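PDB 5E57: transcription regulator AmtR, which probably binds DNA through a helix-turn-helix motif as a TetR-family transcription factor, and is linked to nitrogen regulation in Mycobacterium smegmatis. Local coordinates for residues 81-85 with 134-138; 151-155 with 180-185. One frame throughout, in Å; residues are numbered along the deposited sequence.

Two helix-helix contacts of the all-helical TetR-family core illustrate how apolar packing changes with its place in the fold. Interaction 1 sets the start of helix 82-98 on helix 118-142 and is only partly buried, small alanines and a backbone-tethered arginine flanking its leucines. Interaction 2 joins the start of helix 151-165 to the end of helix 173-183; every touching residue is buried, and the second subunit packs against it. Both rely on van der Waals contact across the interface. The centres of interaction 1 and interaction 2 lie about 10 Å apart. Leu185 of interaction 2 joins them, its CD1 standing 3.4 Å from Leu85 CD2 of interaction 1.

Interaction 1 of 2, residues 81-85 with 134-138; sequences AAPRL and LAAAV
Helix-helix packing within the helical ligand-binding domain, where the region in which helix 82-98 begins meets a turn in helix 118-142, brings Ala81 against Ala137 and Val138 and Leu85 against Leu134. The backbones are similarly close at both ends, with 5.4 Å between Ala81 CA and Val138 CA and 5.8 Å between Leu85 CA and Leu134 CA. Ala81 CB lies 3.6 Å from Ala137 CB and 3.7 Å from Val138 CG2. Val138 CG2, anti to the valine's own carbonyl carbon, also reaches the backbone of the opposite segment, 3.6 Å from Ala82 N.

One turn on in helix 82-98, and one turn back in helix 118-142, the leucines take over. The Leu85 and Leu134 side chains lie alongside each other, pointing opposite ways, with Leu85 CD1 resting 4.1 Å from Leu134 CB. With CG anti to the backbone N (chi1 177°), the Leu85 branch extends across to the other helix, and CD2 touches both Val138 CG2 and the backbone of Ala135, 3.9 Å from Ala135 CA. Leu134 also sends CD2 over one face of the Arg84 guanidinium, 3.7 Å from Arg84 NH1. Hydrogen bonds to Leu74 O through NH1 and to Pro80 O through NE hold that group over the leucine. Leu182 of helix 173-183 covers Ala82 and Val138. This is alanine- and leucine-mediated packing between helices of the regulatory, ligand-binding domain of the TetR family.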
loop_
_atom_site.group_PDB
_atom_site.type_symbol
_atom_site.label_atom_id
_atom_site.label_comp_id
_atom_site.label_asym_id
_atom_site.label_seq_id
_atom_site.Cartn_x
_atom_site.Cartn_y
_atom_site.Cartn_z
ATOM N N ALA A 81 -25.625 0.856 -3.236
ATOM C CA ALA A 81 -24.200 1.004 -3.491
ATOM C C ALA A 81 -23.345 -0.076 -2.778
ATOM O O ALA A 81 -22.351 -0.537 -3.325
ATOM C CB ALA A 81 -23.738 2.405 -3.061
ATOM N N ALA A 82 -23.686 -0.447 -1.547
ATOM C CA ALA A 82 -22.845 -1.373 -0.760
ATOM C C ALA A 82 -22.544 -2.705 -1.455
ATOM O O ALA A 82 -21.372 -3.097 -1.523
ATOM C CB ALA A 82 -23.426 -1.596 0.648
ATOM N N PRO A 83 -23.576 -3.383 -2.009
ATOM C CA PRO A 83 -23.263 -4.630 -2.681
ATOM C C PRO A 83 -22.421 -4.403 -3.909
ATOM O O PRO A 83 -21.758 -5.342 -4.380
ATOM C CB PRO A 83 -24.629 -5.193 -3.088
ATOM C CG PRO A 83 -25.561 -4.686 -2.012
ATOM C CD PRO A 83 -25.006 -3.303 -1.648
ATOM N N ARG A 84 -22.443 -3.182 -4.441
ATOM C CA ARG A 84 -21.766 -2.971 -5.726
ATOM C C ARG A 84 -20.251 -2.778 -5.498
ATOM O O ARG A 84 -19.404 -3.425 -6.153
ATOM C CB ARG A 84 -22.414 -1.820 -6.495
ATOM C CG ARG A 84 -23.747 -2.262 -7.135
ATOM C CD ARG A 84 -24.253 -1.184 -8.069
ATOM N NE ARG A 84 -24.727 -0.070 -7.321
ATOM C CZ ARG A 84 -24.610 1.227 -7.637
ATOM N NH1 ARG A 84 -23.932 1.656 -8.668
ATOM N NH2 ARG A 84 -25.155 2.105 -6.823
ATOM N N LEU A 85 -19.965 -1.939 -4.530
ATOM C CA LEU A 85 -18.650 -1.721 -4.057
ATOM C C LEU A 85 -18.047 -3.014 -3.529
ATOM O O LEU A 85 -16.978 -3.409 -3.967
ATOM C CB LEU A 85 -18.675 -0.707 -2.962
ATOM C CG LEU A 85 -17.325 -0.429 -2.297
ATOM C CD1 LEU A 85 -16.354 0.079 -3.332
ATOM C CD2 LEU A 85 -17.506 0.624 -1.206
ATOM N N LEU A 134 -18.540 5.017 -5.749
ATOM C CA LEU A 134 -19.312 3.975 -5.072
ATOM C C LEU A 134 -19.227 4.135 -3.581
ATOM O O LEU A 134 -20.254 4.099 -2.887
ATOM C CB LEU A 134 -18.841 2.571 -5.428
ATOM C CG LEU A 134 -19.073 2.218 -6.862
ATOM C CD1 LEU A 134 -18.265 0.992 -7.204
ATOM C CD2 LEU A 134 -20.573 2.002 -7.101
ATOM N N ALA A 135 -18.019 4.342 -3.063
ATOM C CA ALA A 135 -17.863 4.491 -1.618
ATOM C C ALA A 135 -18.558 5.741 -1.014
ATOM O O ALA A 135 -19.065 5.713 0.119
ATOM C CB ALA A 135 -16.390 4.502 -1.228
ATOM N N ALA A 136 -18.551 6.837 -1.736
ATOM C CA ALA A 136 -19.247 8.048 -1.252
ATOM C C ALA A 136 -20.772 7.770 -1.171
ATOM O O ALA A 136 -21.454 8.271 -0.280
ATOM C CB ALA A 136 -18.966 9.228 -2.160
ATOM N N ALA A 137 -21.288 6.920 -2.058
ATOM C CA ALA A 137 -22.714 6.557 -1.990
ATOM C C ALA A 137 -22.976 5.579 -0.806
ATOM O O ALA A 137 -24.047 5.618 -0.168
ATOM C CB ALA A 137 -23.189 5.970 -3.353
ATOM N N VAL A 138 -22.006 4.723 -0.461
ATOM C CA VAL A 138 -22.233 3.806 0.664
ATOM C C VAL A 138 -22.270 4.632 1.941
ATOM O O VAL A 138 -23.107 4.412 2.851
ATOM C CB VAL A 138 -21.158 2.704 0.773
ATOM C CG1 VAL A 138 -21.365 1.899 2.036
ATOM C CG2 VAL A 138 -21.149 1.824 -0.479
#

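Interaction 2 of 2, residues 151-155 with 180-185; sequences LPFRL and GALRVL
Apolar contacts between Pro152 and Ala181 bring the two helices closest, with Pro152 CA and Ala181 CA 4.4 Å apart and their CB atoms separated by 3.8 Å. Leu155 lays CD1 over the backbone of the facing helix, 3.7 Å from Ala181 CA and 3.8 Å from Gly180 C; with no side chain at Gly180, the methyl meets main chain there. Leu185 meets the proline ring from a different side, crossing it obliquely, and both its methyls lie 3.9 Å from Pro152 CG. Val184 adds a third patch: with chi1 -68° its CG1 is anti to the carbonyl carbon, which turns CG2 toward Leu151, 3.9 Å from Leu151 CB.

Polar groups play little part between the segments. Ala181 O faces the proline, 3.6 Å from Pro152 CG, and is buried with no hydrogen-bonding partner in the model. The probable reason is that Leu185 N, the usual donor four residues on, bonds instead to Leu182 O (3.1 Å) as the helix runs out.

Charged contacts gather at Arg154, beside the apolar packing and at the subunit interface. Arg154 NE forms a salt bridge with Asp150, while its NH2 reaches Asp165 of the second subunit in another. Apolar contacts also span the subunits: Leu155 packs on Leu155 of the second subunit, and Val184 on Gly180 of that subunit. Helices 151-165 and 173-183 thus pack together and also contribute to the dimer interface, consistent with the four-helix bundle by which TetR-family regulators typically dimerise.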
loop_
_atom_site.group_PDB
_atom_site.type_symbol
_atom_site.label_atom_id
_atom_site.label_comp_id
_atom_site.label_asym_id
_atom_site.label_seq_id
_atom_site.Cartn_x
_atom_site.Cartn_y
_atom_site.Cartn_z
ATOM N N LEU A 151 -10.634 5.056 1.181
ATOM C CA LEU A 151 -10.072 3.968 1.909
ATOM C C LEU A 151 -10.392 2.592 1.319
ATOM O O LEU A 151 -9.533 1.727 1.350
ATOM C CB LEU A 151 -10.382 4.061 3.389
ATOM C CG LEU A 151 -9.874 5.384 4.011
ATOM C CD1 LEU A 151 -10.206 5.351 5.471
ATOM C CD2 LEU A 151 -8.384 5.616 3.821
ATOM N N PRO A 152 -11.534 2.409 0.664
ATOM C CA PRO A 152 -11.711 1.058 0.089
ATOM C C PRO A 152 -10.742 0.770 -1.028
ATOM O O PRO A 152 -10.215 -0.381 -1.146
ATOM C CB PRO A 152 -13.130 1.101 -0.469
ATOM C CG PRO A 152 -13.821 1.982 0.476
ATOM C CD PRO A 152 -12.827 3.106 0.725
ATOM N N PHE A 153 -10.431 1.813 -1.803
ATOM C CA PHE A 153 -9.363 1.675 -2.837
ATOM C C PHE A 153 -8.042 1.331 -2.194
ATOM O O PHE A 153 -7.345 0.431 -2.650
ATOM C CB PHE A 153 -9.257 2.942 -3.669
ATOM C CG PHE A 153 -8.151 2.949 -4.673
ATOM C CD1 PHE A 153 -8.219 2.205 -5.797
ATOM C CD2 PHE A 153 -7.076 3.850 -4.538
ATOM C CE1 PHE A 153 -7.206 2.276 -6.765
ATOM C CE2 PHE A 153 -6.077 3.914 -5.480
ATOM C CZ PHE A 153 -6.141 3.125 -6.597
ATOM N N ARG A 154 -7.692 2.036 -1.175
ATOM C CA ARG A 154 -6.404 1.806 -0.512
ATOM C C ARG A 154 -6.333 0.408 0.122
ATOM O O ARG A 154 -5.300 -0.235 0.028
ATOM C CB ARG A 154 -6.160 2.865 0.520
ATOM C CG ARG A 154 -6.131 4.284 -0.012
ATOM C CD ARG A 154 -5.019 4.460 -1.014
ATOM N NE ARG A 154 -5.104 5.721 -1.740
ATOM C CZ ARG A 154 -4.396 6.018 -2.833
ATOM N NH1 ARG A 154 -3.565 5.167 -3.365
ATOM N NH2 ARG A 154 -4.564 7.172 -3.437
ATOM N N LEU A 155 -7.431 -0.073 0.694
ATOM C CA LEU A 155 -7.523 -1.446 1.233
ATOM C C LEU A 155 -7.346 -2.492 0.189
ATOM O O LEU A 155 -6.606 -3.467 0.381
ATOM C CB LEU A 155 -8.828 -1.697 1.994
ATOM C CG LEU A 155 -8.800 -1.037 3.352
ATOM C CD1 LEU A 155 -10.195 -0.827 3.898
ATOM C CD2 LEU A 155 -7.979 -1.886 4.295
ATOM N N GLY A 180 -13.583 -5.056 5.549
ATOM C CA GLY A 180 -12.958 -3.836 5.998
ATOM C C GLY A 180 -13.328 -2.622 5.186
ATOM O O GLY A 180 -13.529 -1.547 5.750
ATOM N N ALA A 181 -13.391 -2.794 3.864
ATOM C CA ALA A 181 -13.627 -1.674 2.979
ATOM C C ALA A 181 -15.014 -1.121 3.198
ATOM O O ALA A 181 -15.208 0.087 3.146
ATOM C CB ALA A 181 -13.456 -2.091 1.530
ATOM N N LEU A 182 -15.951 -1.996 3.535
ATOM C CA LEU A 182 -17.269 -1.601 3.989
ATOM C C LEU A 182 -17.382 -1.078 5.422
ATOM O O LEU A 182 -18.056 -0.041 5.637
ATOM C CB LEU A 182 -18.269 -2.713 3.616
ATOM C CG LEU A 182 -18.390 -2.281 2.111
ATOM C CD1 LEU A 182 -17.838 -3.227 1.083
ATOM C CD2 LEU A 182 -19.760 -1.729 1.777
ATOM N N ARG A 183 -16.685 -1.681 6.384
ATOM C CA ARG A 183 -16.687 -1.054 7.708
ATOM C C ARG A 183 -16.135 0.323 7.813
ATOM O O ARG A 183 -16.630 1.138 8.634
ATOM C CB ARG A 183 -16.009 -1.909 8.757
ATOM C CG ARG A 183 -16.755 -3.164 8.963
ATOM C CD ARG A 183 -16.077 -3.932 10.055
ATOM N NE ARG A 183 -16.685 -5.235 10.103
ATOM C CZ ARG A 183 -17.646 -5.541 10.918
ATOM N NH1 ARG A 183 -18.087 -4.634 11.820
ATOM N NH2 ARG A 183 -18.163 -6.782 10.851
ATOM N N VAL A 184 -15.149 0.653 6.997
ATOM C CA VAL A 184 -14.524 1.974 7.136
ATOM C C VAL A 184 -15.473 3.014 6.641
ATOM O O VAL A 184 -15.288 4.221 6.954
ATOM C CB VAL A 184 -13.187 2.206 6.377
ATOM C CG1 VAL A 184 -12.127 1.372 6.979
ATOM C CG2 VAL A 184 -13.300 1.904 4.888
ATOM N N LEU A 185 -16.459 2.580 5.866
ATOM C CA LEU A 185 -17.473 3.519 5.376
ATOM C C LEU A 185 -18.717 3.625 6.262
ATOM O O LEU A 185 -19.634 4.321 5.906
ATOM C CB LEU A 185 -17.937 3.080 4.016
ATOM C CG LEU A 185 -16.832 2.923 3.005
ATOM C CD1 LEU A 185 -17.461 2.427 1.704
ATOM C CD2 LEU A 185 -16.059 4.208 2.814
#